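Local coordinates for protein KauB (PDB 6B4R) that probably oxidises aminoaldehydes, such as 4-guanidinobutanal, to the corresponding carboxylic acids with NAD(P)+ as the electron acceptor, at residues A[80-83]-A[84-87]; A[144-147]-A[148-151]; A[252-255]-A[256-260]. All blocks are in the same frame, centred on the assembly; numbering follows the deposited sequence.

Interaction 1: residues A[80-83]-A[84-87]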
loop_
_atom_site.group_PDB
_atom_site.type_symbol
_atom_site.label_atom_id
_atom_site.label_comp_id
_atom_site.label_asym_id
_atom_site.label_seq_id
_atom_site.Cartn_x
_atom_site.Cartn_y
_atom_site.Cartn_z
ATOM N N PRO A 80 19.010 -5.600 4.107
ATOM C CA PRO A 80 18.241 -5.673 2.857
ATOM C C PRO A 80 19.010 -5.127 1.655
ATOM O O PRO A 80 18.958 -5.714 0.575
ATOM C CB PRO A 80 17.023 -4.793 3.149
ATOM C CG PRO A 80 16.840 -4.895 4.622
ATOM C CD PRO A 80 18.234 -4.979 5.194
ATOM N N ALA A 81 19.720 -4.020 1.845
ATOM C CA ALA A 81 20.508 -3.432 0.769
ATOM C C ALA A 81 21.653 -4.350 0.345
ATOM O O ALA A 81 22.039 -4.372 -0.823
ATOM C CB ALA A 81 21.045 -2.074 1.188
ATOM N N LYS A 82 22.189 -5.109 1.297
ATOM C CA LYS A 82 23.296 -6.017 1.016
ATOM C C LYS A 82 22.820 -7.331 0.397
ATOM O O LYS A 82 23.545 -7.958 -0.376
ATOM C CB LYS A 82 24.125 -6.272 2.278
ATOM C CG LYS A 82 24.856 -5.035 2.786
ATOM C CD LYS A 82 25.605 -5.308 4.080
ATOM C CE LYS A 82 26.305 -4.052 4.583
ATOM N NZ LYS A 82 27.001 -4.282 5.881
ATOM N N ARG A 83 21.604 -7.746 0.737
ATOM C CA ARG A 83 21.009 -8.908 0.088
ATOM C C ARG A 83 20.647 -8.533 -1.344
ATOM O O ARG A 83 20.769 -9.344 -2.261
ATOM C CB ARG A 83 19.766 -9.396 0.838
ATOM C CG ARG A 83 20.030 -9.895 2.251
ATOM C CD ARG A 83 18.941 -10.862 2.712
ATOM N NE ARG A 83 17.595 -10.351 2.463
ATOM C CZ ARG A 83 16.907 -9.596 3.316
ATOM N NH1 ARG A 83 17.436 -9.256 4.482
ATOM N NH2 ARG A 83 15.689 -9.179 3.002
ATOM N N LYS A 84 20.202 -7.291 -1.519
ATOM C CA LYS A 84 19.878 -6.758 -2.834
ATOM C C LYS A 84 21.100 -6.756 -3.744
ATOM O O LYS A 84 21.024 -7.176 -4.896
ATOM C CB LYS A 84 19.329 -5.337 -2.712
ATOM C CG LYS A 84 19.201 -4.610 -4.042
ATOM C CD LYS A 84 18.541 -3.250 -3.876
ATOM C CE LYS A 84 19.404 -2.313 -3.045
ATOM N NZ LYS A 84 18.820 -0.946 -2.958
ATOM N N GLN A 85 22.224 -6.281 -3.216
ATOM C CA GLN A 85 23.455 -6.178 -3.992
ATOM C C GLN A 85 24.022 -7.547 -4.352
ATOM O O GLN A 85 24.587 -7.730 -5.430
ATOM C CB GLN A 85 24.501 -5.365 -3.229
ATOM C CG GLN A 85 24.179 -3.885 -3.126
ATOM C CD GLN A 85 25.016 -3.181 -2.079
ATOM O OE1 GLN A 85 25.822 -3.806 -1.390
ATOM N NE2 GLN A 85 24.825 -1.873 -1.951
ATOM N N THR A 86 23.868 -8.507 -3.447
ATOM C CA THR A 86 24.379 -9.852 -3.680
ATOM C C THR A 86 23.606 -10.550 -4.794
ATOM O O THR A 86 24.195 -11.197 -5.660
ATOM C CB THR A 86 24.320 -10.709 -2.401
ATOM O OG1 THR A 86 25.026 -10.042 -1.347
ATOM C CG2 THR A 86 24.948 -12.077 -2.639
ATOM N N MET A 87 22.286 -10.406 -4.775
ATOM C CA MET A 87 21.441 -11.081 -5.752
ATOM C C MET A 87 21.547 -10.450 -7.132
ATOM O O MET A 87 21.283 -11.106 -8.141
ATOM C CB MET A 87 19.986 -11.107 -5.289
ATOM C CG MET A 87 19.749 -11.952 -4.051
ATOM S SD MET A 87 18.004 -12.320 -3.820
ATOM C CE MET A 87 17.676 -13.294 -5.290
#
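Thr86 turns its hydroxyl back along the helix onto Lys82, where OG1 donates to Lys82 O at 2.7 Å. The rotation about CA-CB sets OG1 beside its own backbone N (chi1 -55°), and both therefore reach the same acceptor: Thr86 N also donates to Lys82 O, at 3.1 Å. The hydroxyl comes in more nearly along the carbonyl direction, at a C=O...OG1 angle of 158°. On the more enclosed side of the helix lies Lys84, whose CB rests 3.3 Å from Pro80 O. Its N donates to that same oxygen at 2.9 Å. The chain then bends at chi3 (65°), which draws CE back over Ala81 before NZ leaves to form a salt bridge with Asp136 and another with an acidic side chain of a different chain. The turns belong to the start of helix 80-96 of the aldehyde dehydrogenase fold; Pro80 occupies its first turn and packs on Thr145 of the second subunit. Arg83 bends back as well: one face of its guanidinium lies over Pro80 CA, about 3.9 Å off the plane and nearer the edge of the group than its middle, while NH2 bonds to Ala183 O. Met87, also buried, packs on helix 170-183. The solvent side is looser. Gln85 N bonds to Ala81 O at 3.1 Å and its CG lies 3.2 Å from that oxygen; the extended chain keeps the amide near it too, with Gln85 CD 3.4 Å from Ala81 O. Lys82 itself runs out fully extended into an exposed position.

Interaction 2: residues A[144-147]-A[148-151]; sequences ATPH and AELG. With EDO (1,2-ethanediol), chain M.
Thr145 reaches across the turn to Glu149, its OG1 donating to Glu149 O at 2.8 Å from well above the carbonyl plane (64° out of it). With chi1 at 61°, OG1 sits between the backbone N and the carbonyl carbon, facing the returning chain. A weak backbone bond, Glu149 N to Pro146 O at 3.2 Å, closes the type I beta turn Pro146-Glu149. Water extends the polar set: it donates to Thr145 OG1 and accepts from Gly151 N, 2.7 Å from each, so the hydroxyl both gives and receives. Van der Waals contact is lighter. Thr145 CG2 lies 4.0 Å from Gly151 N, and the extended Glu149 runs alongside Pro146, its OE1 3.8 Å from Pro146 CD; Glu149 OE2 is hydrogen-bonded to a polar side chain of another chain. A bound 1,2-ethanediol, probably from the crystallisation liquor, accepts from His147 N and is also held by Arg77 O and Ala79 N of the second subunit. This is the tip of the hairpin joining strands 140-142 and 149-164, and Pro146 packs on Ala79 of that subunit, consistent with the oligomerisation arm of aldehyde dehydrogenases. Beside it runs strand 488-496, whose Trp494 touches both Thr145 and Glu149.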
loop_
_atom_site.group_PDB
_atom_site.type_symbol
_atom_site.label_atom_id
_atom_site.label_comp_id
_atom_site.label_asym_id
_atom_site.label_seq_id
_atom_site.Cartn_x
_atom_site.Cartn_y
_atom_site.Cartn_z
ATOM N N ALA A 144 -3.321 1.943 13.109
ATOM C CA ALA A 144 -3.940 3.058 13.810
ATOM C C ALA A 144 -4.403 2.582 15.180
ATOM O O ALA A 144 -5.445 1.940 15.307
ATOM C CB ALA A 144 -5.108 3.608 13.008
ATOM N N THR A 145 -3.616 2.896 16.201
ATOM C CA THR A 145 -3.886 2.441 17.557
ATOM C C THR A 145 -4.089 3.649 18.469
ATOM O O THR A 145 -3.839 4.783 18.054
ATOM C CB THR A 145 -2.716 1.577 18.084
ATOM O OG1 THR A 145 -1.510 2.351 18.104
ATOM C CG2 THR A 145 -2.516 0.353 17.203
ATOM N N PRO A 146 -4.570 3.418 19.705
ATOM C CA PRO A 146 -4.590 4.488 20.707
ATOM C C PRO A 146 -3.203 5.090 20.935
ATOM O O PRO A 146 -2.195 4.445 20.640
ATOM C CB PRO A 146 -5.069 3.766 21.965
ATOM C CG PRO A 146 -5.958 2.695 21.444
ATOM C CD PRO A 146 -5.333 2.237 20.153
ATOM N N HIS A 147 -3.163 6.311 21.460
ATOM C CA HIS A 147 -1.922 7.074 21.576
ATOM C C HIS A 147 -0.824 6.389 22.392
ATOM O O HIS A 147 0.345 6.420 22.012
ATOM C CB HIS A 147 -2.201 8.470 22.142
ATOM C CG HIS A 147 -1.005 9.367 22.145
ATOM N ND1 HIS A 147 -0.259 9.611 23.279
ATOM C CD2 HIS A 147 -0.416 10.070 21.149
ATOM C CE1 HIS A 147 0.733 10.431 22.982
ATOM N NE2 HIS A 147 0.661 10.725 21.697
ATOM N N ALA A 148 -1.198 5.771 23.508
ATOM C CA ALA A 148 -0.220 5.123 24.375
ATOM C C ALA A 148 0.057 3.683 23.950
ATOM O O ALA A 148 0.297 2.813 24.789
ATOM C CB ALA A 148 -0.682 5.171 25.823
ATOM N N GLU A 149 0.033 3.437 22.645
ATOM C CA GLU A 149 0.210 2.089 22.121
ATOM C C GLU A 149 0.812 2.133 20.720
ATOM O O GLU A 149 0.499 3.023 19.927
ATOM C CB GLU A 149 -1.133 1.351 22.109
ATOM C CG GLU A 149 -1.027 -0.160 21.985
ATOM C CD GLU A 149 -2.345 -0.864 22.262
ATOM O OE1 GLU A 149 -3.391 -0.181 22.323
ATOM O OE2 GLU A 149 -2.337 -2.103 22.424
ATOM N N LEU A 150 1.683 1.174 20.424
ATOM C CA LEU A 150 2.305 1.074 19.106
ATOM C C LEU A 150 2.077 -0.309 18.508
ATOM O O LEU A 150 2.447 -1.322 19.102
ATOM C CB LEU A 150 3.804 1.375 19.191
ATOM C CG LEU A 150 4.624 1.230 17.906
ATOM C CD1 LEU A 150 4.170 2.219 16.841
ATOM C CD2 LEU A 150 6.110 1.395 18.193
ATOM N N GLY A 151 1.466 -0.343 17.328
ATOM C CA GLY A 151 1.141 -1.597 16.674
ATOM C C GLY A 151 1.883 -1.792 15.367
ATOM O O GLY A 151 1.589 -1.140 14.367
HETATM C C1 EDO M . -6.360 7.362 23.937
HETATM O O1 EDO M . -6.100 7.270 22.531
HETATM C C2 EDO M . -7.659 6.639 24.277
HETATM O O2 EDO M . -8.770 7.329 23.692
HETATM O O HOH W 1 0.429 1.958 16.320
#

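Interaction 3: residues A[252-255]-A[256-260]; sequences LMVY and AGESN
Glu258 lies alongside Val254 and Tyr255, one turn back along the helix. CB sits near two carbonyl oxygens of the preceding turn, 3.5 Å from Val254 O and slightly farther from Tyr255 O. With CG beside the backbone N (chi1 -70°), the chain turns toward the earlier residues, and CG comes 3.3 Å from Val254 O. CD then meets the methyl CG1 of Val254 at 3.8 Å; that methyl stands anti to the backbone N of Val254 (chi1 176°), on the side Glu258 passes. The two carboxylate oxygens part company. OE2 stays with the methyl, 3.5 Å from Val254 CG1, while OE1 reaches the edge of the Tyr255 ring, in its plane and 3.8 Å from CD1. OE1 is thus at the ring edge, not over a face, and the carboxylate plane is turned 59° from that of the ring. The backbone bonds in the helical pattern: Glu258 N donates to Val254 O at 2.9 Å and more weakly to Tyr255 O. The latter oxygen has a firmer partner in Ser259 OG, at 2.6 Å, whose hydroxyl folds back onto the turn before it and is also weakly bonded to Ala232 O. These are the last turns of helix 246-258, the crossover helix of a beta-alpha-beta unit between strands 239-243 and 263-267; the second strand carries Glu267, a predicted active-site residue. Leu252 packs on Leu240 and Phe242 of the first strand, Tyr255 lies against helix 224-233, and Asn260 bonds to Val237 O and Lys262 NZ where the chain heads for strand 263-267.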
loop_
_atom_site.group_PDB
_atom_site.type_symbol
_atom_site.label_atom_id
_atom_site.label_comp_id
_atom_site.label_asym_id
_atom_site.label_seq_id
_atom_site.Cartn_x
_atom_site.Cartn_y
_atom_site.Cartn_z
ATOM N N LEU A 252 1.525 -33.673 -2.759
ATOM C CA LEU A 252 2.383 -32.891 -1.875
ATOM C C LEU A 252 1.585 -32.275 -0.732
ATOM O O LEU A 252 2.070 -32.177 0.394
ATOM C CB LEU A 252 3.097 -31.791 -2.661
ATOM C CG LEU A 252 4.100 -32.254 -3.717
ATOM C CD1 LEU A 252 4.690 -31.065 -4.453
ATOM C CD2 LEU A 252 5.196 -33.086 -3.075
ATOM N N MET A 253 0.357 -31.867 -1.033
ATOM C CA MET A 253 -0.522 -31.260 -0.043
ATOM C C MET A 253 -0.921 -32.281 1.017
ATOM O O MET A 253 -1.131 -31.938 2.181
ATOM C CB MET A 253 -1.761 -30.686 -0.728
ATOM C CG MET A 253 -2.549 -29.709 0.119
ATOM S SD MET A 253 -3.866 -28.907 -0.815
ATOM C CE MET A 253 -4.553 -27.837 0.447
ATOM N N VAL A 254 -1.018 -33.542 0.606
ATOM C CA VAL A 254 -1.280 -34.634 1.533
ATOM C C VAL A 254 -0.083 -34.851 2.464
ATOM O O VAL A 254 -0.246 -34.999 3.678
ATOM C CB VAL A 254 -1.612 -35.944 0.785
ATOM C CG1 VAL A 254 -1.788 -37.092 1.766
ATOM C CG2 VAL A 254 -2.863 -35.765 -0.066
ATOM N N TYR A 255 1.118 -34.857 1.888
ATOM C CA TYR A 255 2.349 -35.014 2.661
ATOM C C TYR A 255 2.490 -33.946 3.743
ATOM O O TYR A 255 2.968 -34.224 4.843
ATOM C CB TYR A 255 3.572 -34.977 1.743
ATOM C CG TYR A 255 3.688 -36.165 0.816
ATOM C CD1 TYR A 255 3.234 -37.420 1.201
ATOM C CD2 TYR A 255 4.252 -36.030 -0.444
ATOM C CE1 TYR A 255 3.340 -38.509 0.354
ATOM C CE2 TYR A 255 4.364 -37.109 -1.298
ATOM C CZ TYR A 255 3.906 -38.347 -0.895
ATOM O OH TYR A 255 4.017 -39.426 -1.745
ATOM N N ALA A 256 2.071 -32.726 3.423
ATOM C CA ALA A 256 2.127 -31.623 4.372
ATOM C C ALA A 256 1.181 -31.867 5.539
ATOM O O ALA A 256 1.514 -31.584 6.688
ATOM C CB ALA A 256 1.778 -30.324 3.682
ATOM N N GLY A 257 -0.004 -32.387 5.234
ATOM C CA GLY A 257 -0.977 -32.713 6.259
ATOM C C GLY A 257 -0.522 -33.890 7.098
ATOM O O GLY A 257 -0.867 -33.998 8.274
ATOM N N GLU A 258 0.265 -34.772 6.488
ATOM C CA GLU A 258 0.773 -35.954 7.173
ATOM C C GLU A 258 2.019 -35.662 8.004
ATOM O O GLU A 258 2.417 -36.478 8.833
ATOM C CB GLU A 258 1.093 -37.061 6.166
ATOM C CG GLU A 258 -0.121 -37.693 5.503
ATOM C CD GLU A 258 0.267 -38.775 4.514
ATOM O OE1 GLU A 258 1.474 -38.907 4.227
ATOM O OE2 GLU A 258 -0.631 -39.494 4.027
ATOM N N SER A 259 2.635 -34.505 7.781
ATOM C CA SER A 259 3.904 -34.191 8.436
ATOM C C SER A 259 3.807 -33.060 9.463
ATOM O O SER A 259 3.401 -33.289 10.602
ATOM C CB SER A 259 4.998 -33.899 7.398
ATOM O OG SER A 259 4.565 -32.961 6.426
ATOM N N ASN A 260 4.180 -31.847 9.060
ATOM C CA ASN A 260 4.292 -30.731 9.998
ATOM C C ASN A 260 3.415 -29.529 9.664
ATOM O O ASN A 260 3.644 -28.432 10.180
ATOM C CB ASN A 260 5.747 -30.271 10.096
ATOM C CG ASN A 260 6.241 -29.624 8.814
ATOM O OD1 ASN A 260 5.697 -29.862 7.735
ATOM N ND2 ASN A 260 7.277 -28.803 8.926
#

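In the fold
The three contacts use different parts of the fold and do not touch; the centre of interaction 1 lies about 33 Å from those of the other two, which are about 39 Å apart. Interaction 3 is the most buried, on a crossover helix of the beta-alpha-beta core, while interaction 1 is half buried at the start of a helix and interaction 2 lies on the surface at a hairpin tip. All three use a side-chain hydroxyl bonded to a backbone carbonyl four residues away. In the two helices it supplements backbone bonding; in the hairpin, water and a weak turn bond accompany it. Interactions 1 and 2 both meet the second subunit; interaction 3 meets another chain.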